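PDB 2IL5: hypothetical protein from Staphylococcus aureus subsp. aureus, which is of unknown function but belongs to the Activator of Hsp90 ATPase homolog 1-like family, with a Bet v 1-like fold that in relatives often binds hydrophobic ligands. Local coordinates for residues A[11-17]-A[123-129]; A[17-21]-A[154-158]; A[25-29]-A[117-121]; A[29-33]-A[106-110]; A[60-64]-A[92-96]. All blocks are in the same frame, centred on the assembly; numbering follows the deposited sequence.

The five contacts lie within one helix-grip fold, in which a seven-stranded antiparallel sheet packs on the long helix 136-166. Interactions 2, 3 and 4 are buried, 1 and 5 partly so. Interaction 1 pairs strands 12-22 and 118-128 by backbone hydrogen bonds, with charged, aromatic and leucine side chains on the face away from the helix. Interaction 2 lays strand 12-22 on that helix through an apolar patch and a salt bridge. Interactions 3 and 4, centres about 8 Å apart, share Val29 and pack helix 26-32 on strands 118-128 and 104-112 by apolar contact, chiefly aromatic in interaction 4. Interaction 5, on the other side of the chain's centre from interaction 2, combines a tyrosine hydrogen bond with selenomethionine contacts.

Interaction 1: residues A[11-17]-A[123-129]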
# COMPACT_ATOMS: atom_id res chain seq x y z
N ASN A 11 6.11 -21.39 4.73
CA ASN A 11 5.36 -20.24 4.26
C ASN A 11 6.12 -19.57 3.14
O ASN A 11 7.33 -19.35 3.25
CB ASN A 11 5.17 -19.24 5.38
CG ASN A 11 4.20 -19.72 6.47
OD1 ASN A 11 3.51 -20.73 6.33
ND2 ASN A 11 4.14 -18.95 7.55
N GLU A 12 5.40 -19.24 2.05
CA GLU A 12 6.00 -18.62 0.86
C GLU A 12 5.36 -17.28 0.66
O GLU A 12 4.28 -17.02 1.19
CB GLU A 12 5.79 -19.47 -0.40
CG GLU A 12 6.40 -20.84 -0.35
CD GLU A 12 5.77 -21.81 -1.35
OE1 GLU A 12 5.09 -21.37 -2.30
OE2 GLU A 12 5.97 -23.03 -1.19
N HIS A 13 6.03 -16.45 -0.14
CA HIS A 13 5.63 -15.09 -0.41
C HIS A 13 4.75 -15.03 -1.65
O HIS A 13 4.96 -15.75 -2.60
CB HIS A 13 6.86 -14.23 -0.67
CG HIS A 13 7.75 -14.05 0.53
ND1 HIS A 13 7.47 -13.15 1.54
CD2 HIS A 13 8.94 -14.61 0.84
CE1 HIS A 13 8.44 -13.20 2.45
NE2 HIS A 13 9.34 -14.07 2.04
N VAL A 14 3.75 -14.16 -1.63
CA VAL A 14 3.26 -13.67 -2.90
C VAL A 14 3.83 -12.26 -3.15
O VAL A 14 4.07 -11.49 -2.21
CB VAL A 14 1.72 -13.77 -3.09
CG1 VAL A 14 1.23 -15.19 -2.76
CG2 VAL A 14 1.01 -12.78 -2.30
N GLU A 15 4.03 -11.98 -4.44
CA GLU A 15 4.52 -10.73 -4.90
C GLU A 15 3.57 -10.09 -5.88
O GLU A 15 3.13 -10.72 -6.84
CB GLU A 15 5.92 -10.92 -5.50
CG GLU A 15 6.89 -11.41 -4.46
CD GLU A 15 8.24 -11.74 -5.00
OE1 GLU A 15 8.37 -12.75 -5.71
OE2 GLU A 15 9.20 -11.01 -4.70
N VAL A 16 3.30 -8.81 -5.66
CA VAL A 16 2.44 -8.03 -6.51
C VAL A 16 3.28 -6.94 -7.18
O VAL A 16 4.04 -6.25 -6.53
CB VAL A 16 1.18 -7.50 -5.71
CG1 VAL A 16 0.42 -6.45 -6.48
CG2 VAL A 16 0.24 -8.70 -5.33
N GLU A 17 3.16 -6.83 -8.50
CA GLU A 17 3.91 -5.85 -9.25
C GLU A 17 2.92 -5.07 -10.05
O GLU A 17 2.19 -5.63 -10.86
CB GLU A 17 4.93 -6.53 -10.17
CG GLU A 17 6.09 -7.17 -9.40
CD GLU A 17 7.05 -7.87 -10.32
OE1 GLU A 17 6.65 -8.91 -10.89
OE2 GLU A 17 8.19 -7.39 -10.48
N TYR A 123 5.88 -2.43 -5.96
CA TYR A 123 6.17 -3.83 -5.63
C TYR A 123 5.66 -4.13 -4.22
O TYR A 123 5.87 -3.34 -3.34
CB TYR A 123 7.69 -4.06 -5.67
CG TYR A 123 8.12 -5.37 -5.04
CD1 TYR A 123 8.04 -6.56 -5.74
CD2 TYR A 123 8.61 -5.41 -3.73
CE1 TYR A 123 8.48 -7.80 -5.17
CE2 TYR A 123 9.04 -6.61 -3.16
CZ TYR A 123 8.97 -7.81 -3.89
OH TYR A 123 9.35 -9.02 -3.33
N TYR A 124 5.03 -5.28 -4.02
CA TYR A 124 4.55 -5.69 -2.72
C TYR A 124 4.87 -7.16 -2.49
O TYR A 124 4.68 -7.99 -3.39
CB TYR A 124 3.06 -5.47 -2.66
CG TYR A 124 2.26 -6.10 -1.52
CD1 TYR A 124 2.13 -5.47 -0.28
CD2 TYR A 124 1.56 -7.31 -1.73
CE1 TYR A 124 1.33 -6.02 0.75
CE2 TYR A 124 0.78 -7.89 -0.71
CZ TYR A 124 0.65 -7.24 0.51
OH TYR A 124 -0.12 -7.85 1.49
N ARG A 125 5.33 -7.46 -1.27
CA ARG A 125 5.64 -8.83 -0.86
C ARG A 125 4.89 -9.18 0.44
O ARG A 125 4.93 -8.42 1.41
CB ARG A 125 7.12 -9.01 -0.67
CG ARG A 125 7.48 -10.47 -0.61
CD ARG A 125 8.94 -10.75 -0.44
NE ARG A 125 9.63 -10.06 0.63
CZ ARG A 125 10.47 -9.03 0.46
NH1 ARG A 125 10.68 -8.48 -0.74
NH2 ARG A 125 11.09 -8.51 1.49
N SER A 126 4.20 -10.31 0.44
CA SER A 126 3.48 -10.76 1.62
C SER A 126 3.59 -12.25 1.83
O SER A 126 3.45 -13.01 0.89
CB SER A 126 1.99 -10.43 1.50
OG SER A 126 1.33 -10.80 2.70
N LEU A 127 3.83 -12.67 3.07
CA LEU A 127 3.99 -14.09 3.40
C LEU A 127 2.66 -14.74 3.55
O LEU A 127 1.84 -14.24 4.31
CB LEU A 127 4.70 -14.25 4.74
CG LEU A 127 6.15 -14.63 4.66
CD1 LEU A 127 6.65 -14.70 6.07
CD2 LEU A 127 6.32 -15.99 3.97
N VAL A 128 2.40 -15.81 2.81
CA VAL A 128 1.12 -16.53 3.00
C VAL A 128 1.25 -17.82 3.87
O VAL A 128 2.12 -18.65 3.72
CB VAL A 128 0.14 -16.51 1.74
CG1 VAL A 128 0.85 -16.04 0.48
CG2 VAL A 128 -0.72 -17.82 1.55
N GLU A 129 0.40 -17.90 4.86
CA GLU A 129 0.51 -18.98 5.82
C GLU A 129 -0.00 -20.28 5.19
O GLU A 129 -1.08 -20.32 4.55
CB GLU A 129 -0.23 -18.65 7.10
CG GLU A 129 0.51 -19.10 8.34
CD GLU A 129 1.46 -18.04 8.90
OE1 GLU A 129 2.16 -17.37 8.08
OE2 GLU A 129 1.51 -17.89 10.15
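An antiparallel strand pair joins residues 11-17 to 123-129 at one edge of the helix-grip (Bet v 1-like) sheet, strand 12-22 being outermost within the chain and strand 118-128 its neighbour. The two axes approach to 4.5 Å and their directions differ by 148°, as expected of twisted antiparallel strands. Val14 and Ser126 form one hydrogen-bonded pair, with Val14 N 2.8 Å from Ser126 O; Val16 and Tyr124 form the next, with Val16 N 2.8 Å from Tyr124 O. These four side chains lie on the face toward helix 136-166, where the hydroxyls of Tyr124 and Ser126 both bond to Tyr146. On the other face the imidazole of His13 is held between two CH-pi contacts. Leu127 CD2 sits over its centre, 3.9 Å from the ring centroid, while Arg125 CD covers the opposite face nearer the rim, 3.7 Å from that centroid. The Arg125 guanidinium stands at 89° to the imidazole. Farther along, Glu15 OE2 reaches the edge of the Tyr123 ring and accepts from its hydroxyl, though the modelled length is doubtfully short. A bend at chi3 carries Arg125 NH1 to 3.0 Å from the same Tyr123 OH, which lies only 6° out of the guanidinium plane.

Interaction 2: residues A[17-21]-A[154-158]; sequences EIEKL and FELMF
Ile18 and Lys20 project from a strand that runs nearly along the helix they touch: segments 17-21 and 154-158 point the same way to within 24°, their axes 10.8 Å apart at closest approach. Side chains therefore bridge the whole gap. Ile18 does so with its delta methyl. Because CG1 lies opposite the carbonyl carbon (chi1 -64°) and CD1 extends beyond it, CD1 is carried between Phe154 and Phe158, one helical turn apart, 3.9 Å from Phe154 CB and 3.9 Å from Phe158 CE2. That turn is closed by the bond from Phe158 N to Phe154 O at 2.9 Å. Phe158 also stands edge-to-face with Phe122 of the adjoining strand, so the apolar patch is part of the core of the helix-grip fold, where the sheet packs on helix 136-166. Glu155 OE2 also borders this methyl, 3.6 Å from Ile18 CD1. Its other oxygen, OE1, turns to Lys20, the next strand residue on the helix-facing side. Lys20 folds at chi2 (-67°) and then runs straight, and the two close a salt bridge: NZ lies 2.7 Å from Glu155 OE1, which accepts through its syn lone pair, on the side of the other oxygen. Glu155 is also bent at its second torsion, so two folded chains meet alongside the apolar patch. The contact thus divides its chemistry by depth: buried carbon atoms fill the centre, while a partly exposed salt bridge borders them, and the lysine charge would be expected to stabilise the ionised carboxylate beside the apolar methyl.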
# COMPACT_ATOMS: atom_id res chain seq x y z
N GLU A 17 3.16 -6.83 -8.50
CA GLU A 17 3.91 -5.85 -9.25
C GLU A 17 2.92 -5.07 -10.05
O GLU A 17 2.19 -5.63 -10.86
CB GLU A 17 4.93 -6.53 -10.17
CG GLU A 17 6.09 -7.17 -9.40
CD GLU A 17 7.05 -7.87 -10.32
OE1 GLU A 17 6.65 -8.91 -10.89
OE2 GLU A 17 8.19 -7.39 -10.48
N ILE A 18 2.86 -3.77 -9.79
CA ILE A 18 1.92 -2.89 -10.49
C ILE A 18 2.63 -1.68 -11.10
O ILE A 18 3.41 -1.01 -10.44
CB ILE A 18 0.72 -2.44 -9.58
CG1 ILE A 18 -0.14 -3.66 -9.16
CG2 ILE A 18 -0.12 -1.37 -10.31
CD1 ILE A 18 -1.31 -3.35 -8.23
N GLU A 19 2.38 -1.43 -12.39
CA GLU A 19 2.84 -0.20 -13.05
C GLU A 19 1.66 0.72 -13.37
O GLU A 19 0.68 0.29 -13.99
CB GLU A 19 3.60 -0.52 -14.35
CG GLU A 19 3.96 0.73 -15.14
CD GLU A 19 4.70 0.46 -16.43
OE1 GLU A 19 4.73 -0.70 -16.90
OE2 GLU A 19 5.26 1.42 -16.98
N LYS A 20 1.74 1.97 -12.92
CA LYS A 20 0.77 3.01 -13.31
C LYS A 20 1.45 4.20 -13.98
O LYS A 20 2.51 4.64 -13.54
CB LYS A 20 -0.00 3.51 -12.11
CG LYS A 20 -0.89 2.48 -11.44
CD LYS A 20 -2.01 2.11 -12.36
CE LYS A 20 -2.82 0.99 -11.79
NZ LYS A 20 -4.00 0.74 -12.68
N LEU A 21 0.82 4.72 -15.04
CA LEU A 21 1.24 5.96 -15.74
C LEU A 21 0.23 7.09 -15.48
O LEU A 21 -0.95 6.97 -15.80
CB LEU A 21 1.38 5.72 -17.25
CG LEU A 21 2.42 4.70 -17.74
CD1 LEU A 21 2.31 4.50 -19.26
CD2 LEU A 21 3.85 5.09 -17.41
N PHE A 154 -5.19 -3.22 -4.17
CA PHE A 154 -4.28 -2.13 -4.52
C PHE A 154 -4.72 -1.29 -5.72
O PHE A 154 -4.56 -0.08 -5.69
CB PHE A 154 -2.83 -2.62 -4.72
CG PHE A 154 -2.13 -2.90 -3.44
CD1 PHE A 154 -1.89 -1.88 -2.52
CD2 PHE A 154 -1.71 -4.20 -3.14
CE1 PHE A 154 -1.22 -2.15 -1.31
CE2 PHE A 154 -1.05 -4.47 -1.94
CZ PHE A 154 -0.80 -3.43 -1.03
N GLU A 155 -5.22 -1.93 -6.78
CA GLU A 155 -5.86 -1.21 -7.90
C GLU A 155 -6.91 -0.25 -7.41
O GLU A 155 -6.96 0.89 -7.89
CB GLU A 155 -6.54 -2.15 -8.89
CG GLU A 155 -5.63 -3.04 -9.74
CD GLU A 155 -4.61 -2.31 -10.60
OE1 GLU A 155 -4.84 -1.13 -10.92
OE2 GLU A 155 -3.60 -2.93 -11.00
N LEU A 156 -7.79 -0.71 -6.51
CA LEU A 156 -8.90 0.13 -6.01
C LEU A 156 -8.34 1.30 -5.22
O LEU A 156 -8.88 2.40 -5.29
CB LEU A 156 -9.86 -0.62 -5.09
CG LEU A 156 -11.02 -1.45 -5.57
CD1 LEU A 156 -11.60 -2.21 -4.37
CD2 LEU A 156 -12.07 -0.60 -6.23
N MSE A 157 -7.26 1.03 -4.48
CA MSE A 157 -6.53 2.07 -3.73
C MSE A 157 -5.85 3.14 -4.59
O MSE A 157 -5.84 4.31 -4.22
CB MSE A 157 -5.43 1.43 -2.89
CG MSE A 157 -5.78 1.29 -1.45
SE MSE A 157 -4.22 0.57 -0.54
CE MSE A 157 -4.89 -1.22 -0.44
N PHE A 158 -5.21 2.71 -5.68
CA PHE A 158 -4.47 3.63 -6.51
C PHE A 158 -5.44 4.46 -7.32
O PHE A 158 -5.14 5.60 -7.68
CB PHE A 158 -3.54 2.89 -7.46
CG PHE A 158 -2.50 2.09 -6.76
CD1 PHE A 158 -2.01 2.47 -5.51
CD2 PHE A 158 -1.97 0.97 -7.37
CE1 PHE A 158 -1.02 1.72 -4.88
CE2 PHE A 158 -0.99 0.25 -6.74
CZ PHE A 158 -0.52 0.62 -5.49

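Interaction 3: residues A[25-29]-A[117-121]; sequences SPELV and GTQML
Val29 and Met120 meet because each first torsion throws a branch opposite its own backbone nitrogen: Val29 CG1 at chi1 -174°, and the Met120 chain, which then folds at chi3 (82°). The selenium of this selenomethionine thereby comes to rest with SE 4.0 Å from Val29 CG1. The second methyl of the valine turns to the preceding residue of the strand that faces the same way. Val29 CG2 lies 3.3 Å from Thr118 CG2, tighter than ordinary methyl packing, and the first torsion of Thr118 is off a staggered position, consistent with local crowding. That threonine methyl is wedged into the start of the helix, since Thr118 CG2 also lies 3.3 Å from Pro26 N. The proline ring and Thr118 lie alongside each other, pointing opposite ways, and Pro26 CD rests 3.5 Å from Gly117 O. In the fold, these contacts seat the first turn of helix 26-32 on the beginning of strand 118-128, in the helix-grip architecture. The strand starts there with a classic beta bulge, in which Gly117 and Thr118 both face Tyr22. Lacking a side chain, Gly117 lets the chain before the helix come close, with Ser25 N 3.8 Å from Gly117 CA. Ser25 itself is the N-cap: its CB is directed away from the strand, and Ser25 OG accepts from Leu28 N at 3.2 Å, with an angle of 146° at the hydrogen. Deeper in, Val29 and Met120 both touch Met161 of helix 136-166, and Met120 reaches Phe158 as well.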
# COMPACT_ATOMS: atom_id res chain seq x y z
N SER A 25 2.84 15.18 -11.92
CA SER A 25 4.28 15.21 -11.59
C SER A 25 4.67 14.17 -10.50
O SER A 25 3.84 13.83 -9.63
CB SER A 25 4.71 16.61 -11.16
OG SER A 25 4.25 16.91 -9.86
N PRO A 26 5.92 13.63 -10.55
CA PRO A 26 6.39 12.67 -9.52
C PRO A 26 6.19 13.21 -8.13
O PRO A 26 5.76 12.50 -7.24
CB PRO A 26 7.89 12.53 -9.83
CG PRO A 26 7.95 12.69 -11.29
CD PRO A 26 6.94 13.81 -11.60
N GLU A 27 6.51 14.48 -7.95
CA GLU A 27 6.21 15.22 -6.74
C GLU A 27 4.76 15.13 -6.24
O GLU A 27 4.54 15.06 -5.03
CB GLU A 27 6.54 16.69 -6.95
CG GLU A 27 5.70 17.61 -6.08
CD GLU A 27 6.23 19.00 -5.99
OE1 GLU A 27 6.43 19.63 -7.05
OE2 GLU A 27 6.43 19.46 -4.85
N LEU A 28 3.79 15.22 -7.15
CA LEU A 28 2.36 15.12 -6.76
C LEU A 28 1.98 13.69 -6.36
O LEU A 28 1.26 13.51 -5.38
CB LEU A 28 1.42 15.66 -7.84
CG LEU A 28 1.31 17.20 -7.94
CD1 LEU A 28 0.36 17.54 -9.04
CD2 LEU A 28 0.89 17.90 -6.63
N VAL A 29 2.48 12.70 -7.10
CA VAL A 29 2.28 11.30 -6.72
C VAL A 29 3.02 10.91 -5.44
O VAL A 29 2.46 10.21 -4.59
CB VAL A 29 2.62 10.34 -7.88
CG1 VAL A 29 2.26 8.90 -7.47
CG2 VAL A 29 1.83 10.75 -9.13
N GLY A 117 3.54 13.12 -16.31
CA GLY A 117 4.18 13.35 -15.03
C GLY A 117 5.02 12.17 -14.62
O GLY A 117 6.24 12.22 -14.66
N THR A 118 4.37 11.08 -14.23
CA THR A 118 5.08 9.99 -13.56
C THR A 118 4.70 8.59 -14.00
O THR A 118 3.54 8.29 -14.27
CB THR A 118 5.12 10.16 -12.00
OG1 THR A 118 5.08 8.89 -11.28
CG2 THR A 118 4.06 11.03 -11.55
N GLN A 119 5.74 7.76 -14.10
CA GLN A 119 5.62 6.31 -14.04
C GLN A 119 5.78 5.81 -12.60
O GLN A 119 6.79 6.04 -11.95
CB GLN A 119 6.68 5.65 -14.90
CG GLN A 119 6.58 4.15 -14.97
CD GLN A 119 7.72 3.54 -15.74
OE1 GLN A 119 8.82 4.08 -15.77
NE2 GLN A 119 7.47 2.39 -16.36
N MSE A 120 4.77 5.10 -12.12
CA MSE A 120 4.81 4.59 -10.77
C MSE A 120 4.91 3.09 -10.83
O MSE A 120 4.03 2.43 -11.38
CB MSE A 120 3.59 5.03 -9.98
CG MSE A 120 3.63 4.59 -8.51
SE MSE A 120 1.95 4.94 -7.57
CE MSE A 120 0.89 3.42 -8.09
N LEU A 121 6.02 2.59 -10.26
CA LEU A 121 6.31 1.18 -10.17
C LEU A 121 6.22 0.67 -8.71
O LEU A 121 7.02 1.03 -7.81
CB LEU A 121 7.66 0.86 -10.82
CG LEU A 121 7.82 1.34 -12.28
CD1 LEU A 121 9.28 1.32 -12.72
CD2 LEU A 121 6.95 0.48 -13.21

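Interaction 4: residues A[29-33]-A[106-110]; sequences VYEAW and IEVEF
Trp33 N donates to Tyr30 O at 3.1 Å, a backbone bond within the segment whose two aromatic residues meet Phe110. The result is an aromatic cluster in the core of the helix-grip fold, between helix 26-32 and strand 104-112. Phe110 is its centre. Over one of its faces sits Tyr30 CA, 4.3 Å from the ring centroid and 11° off the normal, a CH-pi contact. With CG opposite its backbone nitrogen, Tyr30 sets its ring nearly perpendicular to the phenyl, meeting it through Tyr30 CD2, 3.6 Å from Phe110 CE1. Toward the tryptophan Phe110 presents its edge: the phenyl and the five-membered ring of Trp33 make an offset edge-to-face pair with planes at 61°, and Phe110 CZ is 3.5 Å from Trp33 CD1. Val29 CG1 adds an aliphatic neighbour, 3.6 Å from Phe110 CE2. The indole nitrogen NE1 is buried here without a hydrogen-bonding partner in the model, its surroundings being largely apolar. Toward the start of the strand, Ile106 CG2 touches the far end of the indole at Trp33 CZ3, 3.8 Å away. On the same indole face as Phe110 CZ, Val108 CG1 makes a CH-pi contact with the six-membered ring of Trp33, 3.8 Å from its centroid and 2° off the normal.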
# COMPACT_ATOMS: atom_id res chain seq x y z
N VAL A 29 2.48 12.70 -7.10
CA VAL A 29 2.28 11.30 -6.72
C VAL A 29 3.02 10.91 -5.44
O VAL A 29 2.46 10.21 -4.59
CB VAL A 29 2.62 10.34 -7.88
CG1 VAL A 29 2.26 8.90 -7.47
CG2 VAL A 29 1.83 10.75 -9.13
N TYR A 30 4.26 11.38 -5.28
CA TYR A 30 5.08 11.08 -4.10
C TYR A 30 4.41 11.65 -2.87
O TYR A 30 4.35 11.00 -1.84
CB TYR A 30 6.51 11.61 -4.27
CG TYR A 30 7.43 11.40 -3.07
CD1 TYR A 30 7.62 12.42 -2.10
CD2 TYR A 30 8.13 10.19 -2.91
CE1 TYR A 30 8.45 12.22 -1.00
CE2 TYR A 30 8.97 9.98 -1.81
CZ TYR A 30 9.13 10.99 -0.86
OH TYR A 30 10.00 10.77 0.22
N GLU A 31 3.93 12.88 -2.97
CA GLU A 31 3.18 13.52 -1.90
C GLU A 31 1.99 12.67 -1.38
O GLU A 31 1.75 12.61 -0.16
CB GLU A 31 2.68 14.89 -2.36
CG GLU A 31 2.13 15.79 -1.24
CD GLU A 31 1.74 17.22 -1.71
OE1 GLU A 31 0.91 17.38 -2.63
OE2 GLU A 31 2.25 18.19 -1.12
N ALA A 32 1.25 12.03 -2.30
CA ALA A 32 0.10 11.18 -1.93
C ALA A 32 0.45 10.11 -0.90
O ALA A 32 -0.40 9.75 -0.07
CB ALA A 32 -0.49 10.53 -3.18
N TRP A 33 1.72 9.66 -0.95
CA TRP A 33 2.26 8.54 -0.19
C TRP A 33 2.86 8.98 1.12
O TRP A 33 3.16 8.15 1.97
CB TRP A 33 3.37 7.79 -0.98
CG TRP A 33 2.83 6.82 -2.05
CD1 TRP A 33 2.46 7.14 -3.35
CD2 TRP A 33 2.62 5.41 -1.91
NE1 TRP A 33 2.04 6.00 -4.02
CE2 TRP A 33 2.13 4.92 -3.16
CE3 TRP A 33 2.80 4.49 -0.86
CZ2 TRP A 33 1.82 3.55 -3.37
CZ3 TRP A 33 2.47 3.12 -1.08
CH2 TRP A 33 1.98 2.68 -2.31
N ILE A 106 6.18 -2.98 1.11
CA ILE A 106 5.89 -2.15 -0.07
C ILE A 106 7.16 -1.43 -0.56
O ILE A 106 7.85 -0.81 0.22
CB ILE A 106 4.79 -1.09 0.26
CG1 ILE A 106 3.41 -1.79 0.35
CG2 ILE A 106 4.78 0.07 -0.78
CD1 ILE A 106 2.25 -0.86 0.83
N GLU A 107 7.48 -1.54 -1.84
CA GLU A 107 8.55 -0.71 -2.44
C GLU A 107 7.95 -0.06 -3.68
O GLU A 107 7.47 -0.75 -4.55
CB GLU A 107 9.78 -1.52 -2.77
CG GLU A 107 10.39 -2.16 -1.53
CD GLU A 107 11.52 -3.11 -1.78
OE1 GLU A 107 11.76 -3.50 -2.94
OE2 GLU A 107 12.21 -3.47 -0.78
N VAL A 108 7.93 1.27 -3.70
CA VAL A 108 7.29 1.98 -4.77
C VAL A 108 8.23 3.08 -5.31
O VAL A 108 8.71 3.93 -4.57
CB VAL A 108 5.84 2.51 -4.38
CG1 VAL A 108 5.91 3.50 -3.23
CG2 VAL A 108 5.13 3.15 -5.62
N GLU A 109 8.51 3.01 -6.61
CA GLU A 109 9.37 3.97 -7.26
C GLU A 109 8.60 4.87 -8.24
O GLU A 109 7.72 4.41 -8.96
CB GLU A 109 10.53 3.25 -7.94
CG GLU A 109 11.82 4.07 -7.86
CD GLU A 109 13.04 3.38 -8.42
OE1 GLU A 109 13.00 2.17 -8.77
OE2 GLU A 109 14.09 4.07 -8.49
N PHE A 110 8.97 6.16 -8.25
CA PHE A 110 8.36 7.20 -9.09
C PHE A 110 9.37 7.73 -10.13
O PHE A 110 10.44 8.21 -9.76
CB PHE A 110 7.85 8.35 -8.20
CG PHE A 110 7.06 7.88 -7.01
CD1 PHE A 110 7.67 7.74 -5.77
CD2 PHE A 110 5.72 7.52 -7.15
CE1 PHE A 110 6.95 7.24 -4.66
CE2 PHE A 110 5.00 7.04 -6.06
CZ PHE A 110 5.61 6.90 -4.81

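Interaction 5: residues A[60-64]-A[92-96]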
# COMPACT_ATOMS: atom_id res chain seq x y z
N GLY A 60 12.44 5.19 9.56
CA GLY A 60 12.28 4.63 10.91
C GLY A 60 11.04 5.12 11.66
O GLY A 60 10.78 4.71 12.80
N GLY A 61 10.28 6.02 11.04
CA GLY A 61 9.07 6.55 11.63
C GLY A 61 7.84 5.65 11.48
O GLY A 61 7.67 4.98 10.47
N LYS A 62 6.96 5.67 12.49
CA LYS A 62 5.76 4.84 12.50
C LYS A 62 4.55 5.52 11.87
O LYS A 62 4.40 6.75 11.92
CB LYS A 62 5.44 4.41 13.93
CG LYS A 62 4.15 3.57 14.04
CD LYS A 62 3.83 3.16 15.48
CE LYS A 62 2.41 2.64 15.56
NZ LYS A 62 2.03 2.39 16.99
N TYR A 63 3.67 4.72 11.27
CA TYR A 63 2.35 5.20 10.94
C TYR A 63 1.31 4.24 11.52
O TYR A 63 1.57 3.03 11.67
CB TYR A 63 2.15 5.43 9.43
CG TYR A 63 2.06 4.14 8.65
CD1 TYR A 63 3.21 3.54 8.12
CD2 TYR A 63 0.83 3.50 8.48
CE1 TYR A 63 3.12 2.33 7.42
CE2 TYR A 63 0.73 2.30 7.81
CZ TYR A 63 1.87 1.72 7.27
OH TYR A 63 1.74 0.51 6.60
N ARG A 64 0.15 4.81 11.88
CA ARG A 64 -0.95 4.03 12.43
C ARG A 64 -2.32 4.50 11.89
O ARG A 64 -2.74 5.63 12.14
CB ARG A 64 -0.92 4.08 13.95
CG ARG A 64 -1.92 3.19 14.56
CD ARG A 64 -1.95 3.35 16.06
NE ARG A 64 -2.79 2.32 16.69
CZ ARG A 64 -4.00 2.56 17.15
NH1 ARG A 64 -4.72 1.59 17.69
NH2 ARG A 64 -4.50 3.79 17.08
N MSE A 92 8.30 0.94 2.60
CA MSE A 92 7.59 0.92 3.84
C MSE A 92 7.14 -0.51 4.16
O MSE A 92 7.14 -1.39 3.28
CB MSE A 92 6.42 1.93 3.80
CG MSE A 92 5.35 1.63 2.80
SE MSE A 92 4.10 3.05 2.51
CE MSE A 92 3.38 3.11 4.31
N THR A 93 6.82 -0.73 5.44
CA THR A 93 6.15 -1.95 5.87
C THR A 93 4.63 -1.79 6.11
O THR A 93 4.11 -0.68 6.44
CB THR A 93 6.76 -2.60 7.12
OG1 THR A 93 6.31 -1.91 8.29
CG2 THR A 93 8.28 -2.63 7.08
N ILE A 94 3.95 -2.91 5.88
CA ILE A 94 2.58 -3.17 6.34
C ILE A 94 2.75 -4.24 7.40
O ILE A 94 3.17 -5.35 7.12
CB ILE A 94 1.70 -3.70 5.23
CG1 ILE A 94 1.51 -2.64 4.16
CG2 ILE A 94 0.31 -4.06 5.79
CD1 ILE A 94 0.21 -1.79 4.36
N GLY A 95 2.53 -3.87 8.65
CA GLY A 95 2.94 -4.74 9.74
C GLY A 95 4.10 -4.15 10.49
O GLY A 95 4.99 -3.52 9.93
N MSE A 96 4.07 -4.39 11.79
CA MSE A 96 4.96 -3.74 12.71
C MSE A 96 6.14 -4.72 13.04
O MSE A 96 5.91 -5.80 13.60
CB MSE A 96 4.11 -3.34 13.93
CG MSE A 96 4.59 -2.14 14.71
SE MSE A 96 4.88 -0.48 13.72
CE MSE A 96 6.19 0.30 14.97
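Tyr63 supplies the polar link, its OH donating to Thr93 O at 2.7 Å. The donor approaches in the carbonyl plane on a lone pair, with an angle of 141° at the oxygen. The tyrosine reaches it because CG is held between the backbone nitrogen and carbonyl carbon (chi1 72°), which sends the ring across toward 92-96. Thr93 OG1 donates to Gly95 O at 2.7 Å and also pairs with Ile80 N, bracing the chain that presents the carbonyl. Ile94 CD1 packs beside the hydroxyl oxygen, 3.6 Å from Tyr63 OH, and the Ile94 side chain is about 4 Å from a bound sodium ion. Of the apolar contacts, the terminal CE of selenomethionine Met92 approaches Tyr63 CE1 obliquely, at a close 3.2 Å. In a more exposed pair the bent Met96 chain lies roughly perpendicular to the outstretched Lys62, Met96 CE being 3.7 Å from Lys62 CD; the lysine's charged end continues to a salt bridge with Glu78. The axes of strands 62-64 and 92-94 stay 9.2 Å apart, since strand 74-85 lies between them; side chains reaching past that middle strand are consistent with the curved antiparallel sheet of the Bet v 1-like fold.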